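Local coordinates for ABC transporter substrate binding protein (Ribose) (Agrobacterium vitis, PDB 5DKV) that probably serves as the periplasmic sugar-binding component of an ABC transporter, here holding alpha-D-tagatopyranose in the cleft between its two lobes, at residues A[85-95]-A[110-120]; A[41-52]-A[274-285]. All blocks are in the same frame, centred on the assembly; numbering follows the deposited sequence.

Interaction 1: residues A[85-95]-A[110-120]; sequences PDAILIAPTDT and IPMITVDTFIG. With T6T (alpha-D-tagatopyranose), chain E.
Ile110, just before strand 112-115, lays its CG2 methyl 3.6 Å from CD1 of Ile88, the two side chains meeting obliquely. Pro111 then turns its ring to the CB of Ala87 and offers its carbonyl O to Ile88 N at 3.0 Å. From Met112 to Val115 the chain runs parallel to 87-90, with 15° between the axes. Ile113 is bonded through both backbone polar atoms: its N reaches Ile88 O, and its O accepts from Ile90 N. Its side chain lies alongside Leu89, CB to CD2 3.7 Å, on the sheet face away from Ile88 and Met112. Val115 N closes the ladder on Ile90 O at 2.9 Å. Asp116 leaves the strand with CG anti to its N (chi1 -176°), which carries the carboxylate to the sugar: OD1 accepts from O4 of the tagatose and OD2 from its O5, both at 2.7 Å. The Thr117 side chain runs past the Pro92 ring in the opposite direction, and its OG1 donates to Pro92 O at 2.7 Å, tilted 25° from the carbonyl plane. A water bridges that same oxygen to Phe118 O, and Gly120 N bonds to Thr95 O. Helix 99-107 connects the two strands as a beta-alpha-beta crossover; strand 29-33 pairs with 87-90, and helix 40-56 packs on Val115 and Asp116.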
# COMPACT_ATOMS: atom_id res chain seq x y z
N PRO A 85 23.35 4.90 -8.21
CA PRO A 85 22.24 5.20 -9.12
C PRO A 85 22.07 6.69 -9.28
O PRO A 85 22.51 7.45 -8.41
CB PRO A 85 21.05 4.57 -8.43
CG PRO A 85 21.35 4.73 -7.00
CD PRO A 85 22.84 4.49 -6.89
N ASP A 86 21.44 7.11 -10.37
CA ASP A 86 21.19 8.54 -10.60
C ASP A 86 20.09 9.09 -9.68
O ASP A 86 20.08 10.29 -9.34
CB ASP A 86 20.84 8.78 -12.08
CG ASP A 86 22.00 8.44 -13.00
OD1 ASP A 86 23.09 9.02 -12.82
OD2 ASP A 86 21.84 7.56 -13.88
N ALA A 87 19.15 8.22 -9.32
CA ALA A 87 18.09 8.56 -8.37
C ALA A 87 17.58 7.31 -7.68
O ALA A 87 17.79 6.20 -8.19
CB ALA A 87 16.94 9.30 -9.09
N ILE A 88 16.94 7.48 -6.51
CA ILE A 88 16.34 6.37 -5.77
C ILE A 88 14.87 6.61 -5.53
O ILE A 88 14.47 7.67 -5.03
CB ILE A 88 17.03 6.15 -4.39
CG1 ILE A 88 18.48 5.73 -4.60
CG2 ILE A 88 16.27 5.11 -3.53
CD1 ILE A 88 19.37 5.89 -3.35
N LEU A 89 14.06 5.64 -5.92
CA LEU A 89 12.68 5.52 -5.49
C LEU A 89 12.63 4.46 -4.38
O LEU A 89 13.16 3.35 -4.56
CB LEU A 89 11.78 5.09 -6.63
CG LEU A 89 11.89 5.88 -7.95
CD1 LEU A 89 10.92 5.34 -8.98
CD2 LEU A 89 11.60 7.33 -7.75
N ILE A 90 12.03 4.77 -3.24
CA ILE A 90 11.97 3.79 -2.17
C ILE A 90 10.65 3.88 -1.40
O ILE A 90 10.08 4.95 -1.19
CB ILE A 90 13.17 3.98 -1.19
CG1 ILE A 90 13.07 2.98 -0.04
CG2 ILE A 90 13.17 5.37 -0.66
CD1 ILE A 90 14.37 2.87 0.76
N ALA A 91 10.16 2.72 -1.00
CA ALA A 91 9.06 2.64 -0.07
C ALA A 91 9.63 2.32 1.33
O ALA A 91 9.86 1.14 1.66
CB ALA A 91 8.06 1.58 -0.51
N PRO A 92 9.93 3.36 2.13
CA PRO A 92 10.58 3.11 3.43
C PRO A 92 9.70 2.30 4.34
O PRO A 92 8.51 2.57 4.40
CB PRO A 92 10.81 4.52 4.00
CG PRO A 92 9.74 5.38 3.31
CD PRO A 92 9.64 4.79 1.92
N THR A 93 10.28 1.33 5.04
CA THR A 93 9.52 0.47 5.91
C THR A 93 9.39 0.99 7.33
O THR A 93 8.84 0.32 8.19
CB THR A 93 10.16 -0.95 5.97
OG1 THR A 93 11.57 -0.83 6.21
CG2 THR A 93 9.92 -1.68 4.68
N ASP A 94 9.91 2.19 7.59
CA ASP A 94 9.75 2.81 8.90
C ASP A 94 9.91 4.31 8.71
O ASP A 94 10.82 4.74 8.02
CB ASP A 94 10.78 2.28 9.88
CG ASP A 94 10.48 2.69 11.30
OD1 ASP A 94 9.91 1.85 12.03
OD2 ASP A 94 10.82 3.83 11.69
N THR A 95 9.05 5.10 9.35
CA THR A 95 9.06 6.54 9.13
C THR A 95 10.25 7.24 9.79
O THR A 95 10.61 8.34 9.39
CB THR A 95 7.76 7.20 9.64
OG1 THR A 95 7.66 7.11 11.07
CG2 THR A 95 6.54 6.53 9.00
N ILE A 110 22.60 11.95 -4.05
CA ILE A 110 21.61 11.12 -4.74
C ILE A 110 20.17 11.57 -4.47
O ILE A 110 19.70 11.48 -3.34
CB ILE A 110 21.75 9.62 -4.35
CG1 ILE A 110 23.19 9.12 -4.56
CG2 ILE A 110 20.73 8.76 -5.13
CD1 ILE A 110 23.45 7.74 -4.00
N PRO A 111 19.46 12.06 -5.51
CA PRO A 111 18.09 12.51 -5.25
C PRO A 111 17.15 11.34 -5.03
O PRO A 111 17.39 10.25 -5.56
CB PRO A 111 17.71 13.27 -6.54
CG PRO A 111 18.56 12.64 -7.60
CD PRO A 111 19.87 12.33 -6.90
N MET A 112 16.08 11.56 -4.28
CA MET A 112 15.15 10.48 -3.98
C MET A 112 13.72 10.93 -3.85
O MET A 112 13.41 12.10 -3.60
CB MET A 112 15.56 9.78 -2.70
CG MET A 112 15.36 10.65 -1.48
SD MET A 112 16.04 9.85 -0.06
CE MET A 112 17.78 10.04 -0.41
N ILE A 113 12.85 9.95 -4.08
CA ILE A 113 11.42 10.08 -3.99
C ILE A 113 10.92 8.91 -3.15
O ILE A 113 11.41 7.78 -3.35
CB ILE A 113 10.79 10.06 -5.40
CG1 ILE A 113 11.15 11.35 -6.13
CG2 ILE A 113 9.27 9.88 -5.36
CD1 ILE A 113 10.70 11.41 -7.59
N THR A 114 9.98 9.13 -2.23
CA THR A 114 9.40 7.97 -1.55
C THR A 114 8.04 7.66 -2.20
O THR A 114 7.25 8.55 -2.59
CB THR A 114 9.29 8.13 0.00
OG1 THR A 114 8.26 9.06 0.36
CG2 THR A 114 10.60 8.59 0.58
N VAL A 115 7.83 6.38 -2.42
CA VAL A 115 6.65 5.85 -3.05
C VAL A 115 5.94 4.98 -2.02
O VAL A 115 6.58 4.25 -1.27
CB VAL A 115 6.98 5.03 -4.34
CG1 VAL A 115 7.46 5.96 -5.46
CG2 VAL A 115 8.05 3.94 -4.09
N ASP A 116 4.61 5.09 -1.99
CA ASP A 116 3.71 4.34 -1.09
C ASP A 116 3.76 4.86 0.35
O ASP A 116 2.77 5.41 0.86
CB ASP A 116 4.03 2.84 -1.13
CG ASP A 116 3.07 2.03 -0.30
OD1 ASP A 116 1.85 2.32 -0.32
OD2 ASP A 116 3.55 1.07 0.36
N THR A 117 4.92 4.71 0.98
CA THR A 117 5.16 5.12 2.35
C THR A 117 6.09 6.34 2.40
O THR A 117 6.69 6.70 1.39
CB THR A 117 5.81 4.00 3.13
OG1 THR A 117 6.98 3.57 2.42
CG2 THR A 117 4.83 2.84 3.29
N PHE A 118 6.21 6.95 3.58
CA PHE A 118 7.03 8.14 3.74
C PHE A 118 7.97 8.06 4.93
O PHE A 118 7.85 7.17 5.77
CB PHE A 118 6.15 9.40 3.84
CG PHE A 118 5.18 9.44 5.03
CD1 PHE A 118 5.63 9.73 6.30
CD2 PHE A 118 3.82 9.31 4.82
CE1 PHE A 118 4.74 9.81 7.37
CE2 PHE A 118 2.92 9.42 5.89
CZ PHE A 118 3.40 9.66 7.16
N ILE A 119 8.96 8.94 4.93
CA ILE A 119 9.74 9.23 6.13
C ILE A 119 9.38 10.62 6.66
O ILE A 119 8.75 11.42 5.96
CB ILE A 119 11.27 9.15 5.89
CG1 ILE A 119 11.71 10.12 4.79
CG2 ILE A 119 11.66 7.72 5.56
CD1 ILE A 119 13.18 10.37 4.77
N GLY A 120 9.73 10.89 7.91
CA GLY A 120 9.30 12.11 8.56
C GLY A 120 7.79 12.15 8.64
O GLY A 120 7.17 11.24 9.20
O3 T6T E . -1.01 -2.21 0.98
C3 T6T E . 0.24 -2.24 0.30
C4 T6T E . 1.00 -1.04 0.65
O4 T6T E . 0.26 0.16 0.20
C5 T6T E . 1.25 -0.98 2.09
O5 T6T E . 2.10 0.12 2.45
C6 T6T E . 2.00 -2.21 2.59
O6 T6T E . 1.26 -3.41 2.20
C2 T6T E . 1.04 -3.47 0.77
O2 T6T E . 2.26 -3.47 0.06
C1 T6T E . 0.34 -4.76 0.62
O1 T6T E . 0.01 -5.03 -0.71
O HOH W 1 7.82 4.41 6.44
O HOH W 2 8.47 10.02 11.61

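Interaction 2: residues A[41-52]-A[274-285]; sequences FYITMHKGAEAA and QHPAEIGYYGVI. With T6T (alpha-D-tagatopyranose), chain E.
Phe41 laps the side-chain amide of Gln274 only obliquely, at its CE1 corner: the two planes are 12° apart but offset, with CE1 3.2 Å from NE2, and the side chains cross at about a right angle. With its CG anti to the backbone N, Phe41 swings its ring between Pro276 and the sugar, whose O4 sits over one ring face. Gln274 NE2 donates to that O4 at 2.9 Å in an almost straight bond, 176° at the hydrogen. Asp254 takes a second bond from NE2, while Ser140 binds OE1, so both ends of the amide are held and its rotation is probably fixed. Beyond the pocket, Pro276 fits between Phe41 and Thr44: its CB touches Phe41 CD1, and its CG meets Thr44 CG2. The helix axes then approach to 6.3 Å, at 40°, where Gly48 and Gly280 meet with bare backbone, Gly48 C 4.0 Å from Gly280 C. CA-H...O contacts fill this seam, including Met45 CA to Pro276 O at 3.2 Å and a nearly straight one from Gly280 CA to Met45 O. Farther on, Ala52 puts its CB over the face of the Tyr281 ring, 3.8 Å from the centroid, a CH-pi contact; the same methyl meets Val284 CB. Such close glycine-lined packing joins helix 40-56, near the chain start, to helix 276-291, after the chain has passed through the other lobe. This return to the first lobe is characteristic of the periplasmic binding protein fold, and here it brings Phe41 and Gln274 together at the sugar site.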
# COMPACT_ATOMS: atom_id res chain seq x y z
N PHE A 41 1.46 -5.76 -4.73
CA PHE A 41 1.42 -4.30 -4.81
C PHE A 41 2.74 -3.77 -5.35
O PHE A 41 2.78 -2.97 -6.30
CB PHE A 41 1.14 -3.69 -3.44
CG PHE A 41 1.22 -2.18 -3.40
CD1 PHE A 41 0.17 -1.41 -3.85
CD2 PHE A 41 2.32 -1.55 -2.86
CE1 PHE A 41 0.22 -0.04 -3.79
CE2 PHE A 41 2.39 -0.16 -2.80
CZ PHE A 41 1.34 0.61 -3.28
N TYR A 42 3.84 -4.22 -4.76
CA TYR A 42 5.14 -3.71 -5.18
C TYR A 42 5.55 -4.29 -6.54
O TYR A 42 6.27 -3.66 -7.30
CB TYR A 42 6.19 -4.00 -4.12
CG TYR A 42 5.96 -3.19 -2.85
CD1 TYR A 42 6.03 -1.78 -2.87
CD2 TYR A 42 5.63 -3.80 -1.66
CE1 TYR A 42 5.78 -1.04 -1.73
CE2 TYR A 42 5.38 -3.04 -0.51
CZ TYR A 42 5.46 -1.67 -0.56
OH TYR A 42 5.21 -0.99 0.61
N ILE A 43 5.10 -5.50 -6.82
CA ILE A 43 5.40 -6.11 -8.12
C ILE A 43 4.74 -5.31 -9.21
O ILE A 43 5.35 -5.06 -10.26
CB ILE A 43 4.95 -7.59 -8.12
CG1 ILE A 43 5.88 -8.38 -7.21
CG2 ILE A 43 4.95 -8.20 -9.53
CD1 ILE A 43 5.37 -9.78 -6.86
N THR A 44 3.51 -4.88 -8.97
CA THR A 44 2.77 -4.08 -9.95
C THR A 44 3.34 -2.66 -10.04
O THR A 44 3.43 -2.10 -11.13
CB THR A 44 1.28 -4.05 -9.60
OG1 THR A 44 0.83 -5.41 -9.50
CG2 THR A 44 0.48 -3.35 -10.66
N MET A 45 3.78 -2.10 -8.91
CA MET A 45 4.48 -0.80 -8.92
C MET A 45 5.73 -0.88 -9.78
O MET A 45 6.00 -0.01 -10.60
CB MET A 45 4.85 -0.37 -7.50
CG MET A 45 5.52 0.99 -7.43
SD MET A 45 6.34 1.31 -5.87
CE MET A 45 4.95 1.23 -4.76
N HIS A 46 6.47 -1.95 -9.63
CA HIS A 46 7.65 -2.18 -10.44
C HIS A 46 7.29 -2.25 -11.94
O HIS A 46 8.00 -1.70 -12.79
CB HIS A 46 8.32 -3.47 -9.97
CG HIS A 46 9.57 -3.81 -10.70
ND1 HIS A 46 10.13 -5.06 -10.64
CD2 HIS A 46 10.36 -3.07 -11.51
CE1 HIS A 46 11.23 -5.08 -11.38
NE2 HIS A 46 11.37 -3.89 -11.94
N LYS A 47 6.18 -2.89 -12.28
CA LYS A 47 5.75 -2.97 -13.67
C LYS A 47 5.54 -1.56 -14.25
O LYS A 47 6.01 -1.24 -15.36
CB LYS A 47 4.46 -3.80 -13.77
CG LYS A 47 3.92 -4.00 -15.14
CD LYS A 47 2.73 -4.95 -15.09
CE LYS A 47 2.15 -5.20 -16.48
NZ LYS A 47 1.11 -6.28 -16.47
N GLY A 48 4.85 -0.72 -13.50
CA GLY A 48 4.63 0.67 -13.89
C GLY A 48 5.94 1.42 -14.05
O GLY A 48 6.14 2.18 -14.97
N ALA A 49 6.85 1.20 -13.12
CA ALA A 49 8.15 1.85 -13.19
C ALA A 49 8.92 1.41 -14.45
O ALA A 49 9.59 2.23 -15.08
CB ALA A 49 8.95 1.54 -11.96
N GLU A 50 8.87 0.13 -14.82
CA GLU A 50 9.58 -0.32 -16.03
C GLU A 50 8.95 0.28 -17.27
O GLU A 50 9.65 0.60 -18.24
CB GLU A 50 9.59 -1.85 -16.12
CG GLU A 50 10.38 -2.58 -15.02
CD GLU A 50 11.90 -2.55 -15.21
OE1 GLU A 50 12.40 -2.01 -16.24
OE2 GLU A 50 12.61 -3.08 -14.30
N ALA A 51 7.64 0.47 -17.26
CA ALA A 51 6.97 1.04 -18.41
C ALA A 51 7.40 2.51 -18.60
O ALA A 51 7.69 2.94 -19.73
CB ALA A 51 5.47 0.91 -18.27
N ALA A 52 7.46 3.26 -17.51
CA ALA A 52 7.92 4.65 -17.57
C ALA A 52 9.39 4.70 -17.98
O ALA A 52 9.79 5.54 -18.78
CB ALA A 52 7.69 5.37 -16.23
N GLN A 274 -5.57 -0.14 -4.93
CA GLN A 274 -4.75 1.01 -5.20
C GLN A 274 -4.36 0.95 -6.67
O GLN A 274 -4.76 0.04 -7.39
CB GLN A 274 -3.51 1.00 -4.31
CG GLN A 274 -3.83 0.98 -2.81
CD GLN A 274 -2.58 1.11 -1.98
OE1 GLN A 274 -2.09 2.20 -1.80
NE2 GLN A 274 -2.06 -0.02 -1.48
N HIS A 275 -3.56 1.93 -7.07
CA HIS A 275 -3.00 2.02 -8.43
C HIS A 275 -1.48 1.96 -8.38
O HIS A 275 -0.81 2.94 -8.66
CB HIS A 275 -3.45 3.32 -9.08
CG HIS A 275 -4.91 3.37 -9.39
ND1 HIS A 275 -5.49 4.43 -10.07
CD2 HIS A 275 -5.93 2.52 -9.10
CE1 HIS A 275 -6.79 4.22 -10.19
NE2 HIS A 275 -7.08 3.07 -9.61
N PRO A 276 -0.92 0.82 -7.98
CA PRO A 276 0.55 0.76 -7.84
C PRO A 276 1.31 1.07 -9.12
O PRO A 276 2.40 1.64 -9.03
CB PRO A 276 0.81 -0.68 -7.40
CG PRO A 276 -0.47 -1.42 -7.63
CD PRO A 276 -1.57 -0.40 -7.48
N ALA A 277 0.81 0.66 -10.28
CA ALA A 277 1.57 0.92 -11.49
C ALA A 277 1.68 2.43 -11.72
O ALA A 277 2.73 2.93 -12.13
CB ALA A 277 0.93 0.22 -12.72
N GLU A 278 0.60 3.14 -11.43
CA GLU A 278 0.58 4.61 -11.50
C GLU A 278 1.65 5.23 -10.57
O GLU A 278 2.36 6.16 -10.93
CB GLU A 278 -0.82 5.07 -11.12
CG GLU A 278 -1.15 6.50 -11.36
CD GLU A 278 -2.58 6.81 -11.03
OE1 GLU A 278 -3.50 6.02 -11.39
OE2 GLU A 278 -2.81 7.88 -10.40
N ILE A 279 1.76 4.68 -9.36
CA ILE A 279 2.77 5.14 -8.42
C ILE A 279 4.16 4.94 -8.96
O ILE A 279 4.99 5.86 -8.92
CB ILE A 279 2.61 4.43 -7.06
CG1 ILE A 279 1.28 4.84 -6.43
CG2 ILE A 279 3.78 4.78 -6.13
CD1 ILE A 279 0.94 4.04 -5.20
N GLY A 280 4.45 3.74 -9.47
CA GLY A 280 5.72 3.47 -10.06
C GLY A 280 6.04 4.34 -11.26
O GLY A 280 7.18 4.80 -11.40
N TYR A 281 5.05 4.50 -12.12
CA TYR A 281 5.18 5.23 -13.37
C TYR A 281 5.53 6.68 -13.08
O TYR A 281 6.50 7.22 -13.61
CB TYR A 281 3.88 5.13 -14.16
CG TYR A 281 3.97 5.56 -15.61
CD1 TYR A 281 4.12 4.63 -16.61
CD2 TYR A 281 3.90 6.90 -15.96
CE1 TYR A 281 4.20 5.02 -17.94
CE2 TYR A 281 3.97 7.30 -17.29
CZ TYR A 281 4.11 6.35 -18.27
OH TYR A 281 4.18 6.75 -19.59
N TYR A 282 4.74 7.31 -12.21
CA TYR A 282 4.97 8.72 -11.90
C TYR A 282 6.23 8.89 -11.08
O TYR A 282 6.90 9.90 -11.19
CB TYR A 282 3.76 9.33 -11.20
CG TYR A 282 2.73 9.78 -12.21
CD1 TYR A 282 1.79 8.89 -12.74
CD2 TYR A 282 2.71 11.09 -12.67
CE1 TYR A 282 0.87 9.30 -13.69
CE2 TYR A 282 1.79 11.50 -13.65
CZ TYR A 282 0.87 10.61 -14.13
OH TYR A 282 -0.05 11.04 -15.07
N GLY A 283 6.59 7.88 -10.29
CA GLY A 283 7.89 7.94 -9.63
C GLY A 283 9.05 8.03 -10.60
O GLY A 283 9.94 8.86 -10.42
N VAL A 284 9.09 7.17 -11.61
CA VAL A 284 10.18 7.20 -12.58
C VAL A 284 10.15 8.47 -13.42
O VAL A 284 11.20 9.09 -13.63
CB VAL A 284 10.13 5.97 -13.49
CG1 VAL A 284 11.08 6.12 -14.69
CG2 VAL A 284 10.48 4.75 -12.68
N ILE A 285 8.98 8.86 -13.92
CA ILE A 285 8.92 10.10 -14.70
C ILE A 285 9.36 11.32 -13.89
O ILE A 285 10.06 12.18 -14.39
CB ILE A 285 7.52 10.37 -15.26
CG1 ILE A 285 7.09 9.24 -16.22
CG2 ILE A 285 7.50 11.70 -16.00
CD1 ILE A 285 7.98 9.07 -17.47
O3 T6T E . -1.01 -2.21 0.98
C3 T6T E . 0.24 -2.24 0.30
C4 T6T E . 1.00 -1.04 0.65
O4 T6T E . 0.26 0.16 0.20
C5 T6T E . 1.25 -0.98 2.09
O5 T6T E . 2.10 0.12 2.45
C6 T6T E . 2.00 -2.21 2.59
O6 T6T E . 1.26 -3.41 2.20
C2 T6T E . 1.04 -3.47 0.77
O2 T6T E . 2.26 -3.47 0.06
C1 T6T E . 0.34 -4.76 0.62
O1 T6T E . 0.01 -5.03 -0.71

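In the fold
Interactions 1 and 2 belong to the same lobe, their centres about 14 Å apart, and meet both beside the ligand and deeper in the core. At the pocket, Asp116 CG packs 3.4 Å from Phe41 CE2, while Tyr42 OH approaches Asp116 OD2 in a weak hydrogen bond. Asp116 and Gln274 share the sugar hydroxyl O4: it donates to the former and accepts from the latter. Farther back, Val115 CG2 lies 3.6 Å from Met45 SD, and Leu89 CD2 is 3.5 Å from Gly283 O, so the helix pair packs against the sheet carrying interaction 1. Asp39, Thr174, Arg178, Asn228 and Asp254 supply further hydrogen bonds to the tagatose.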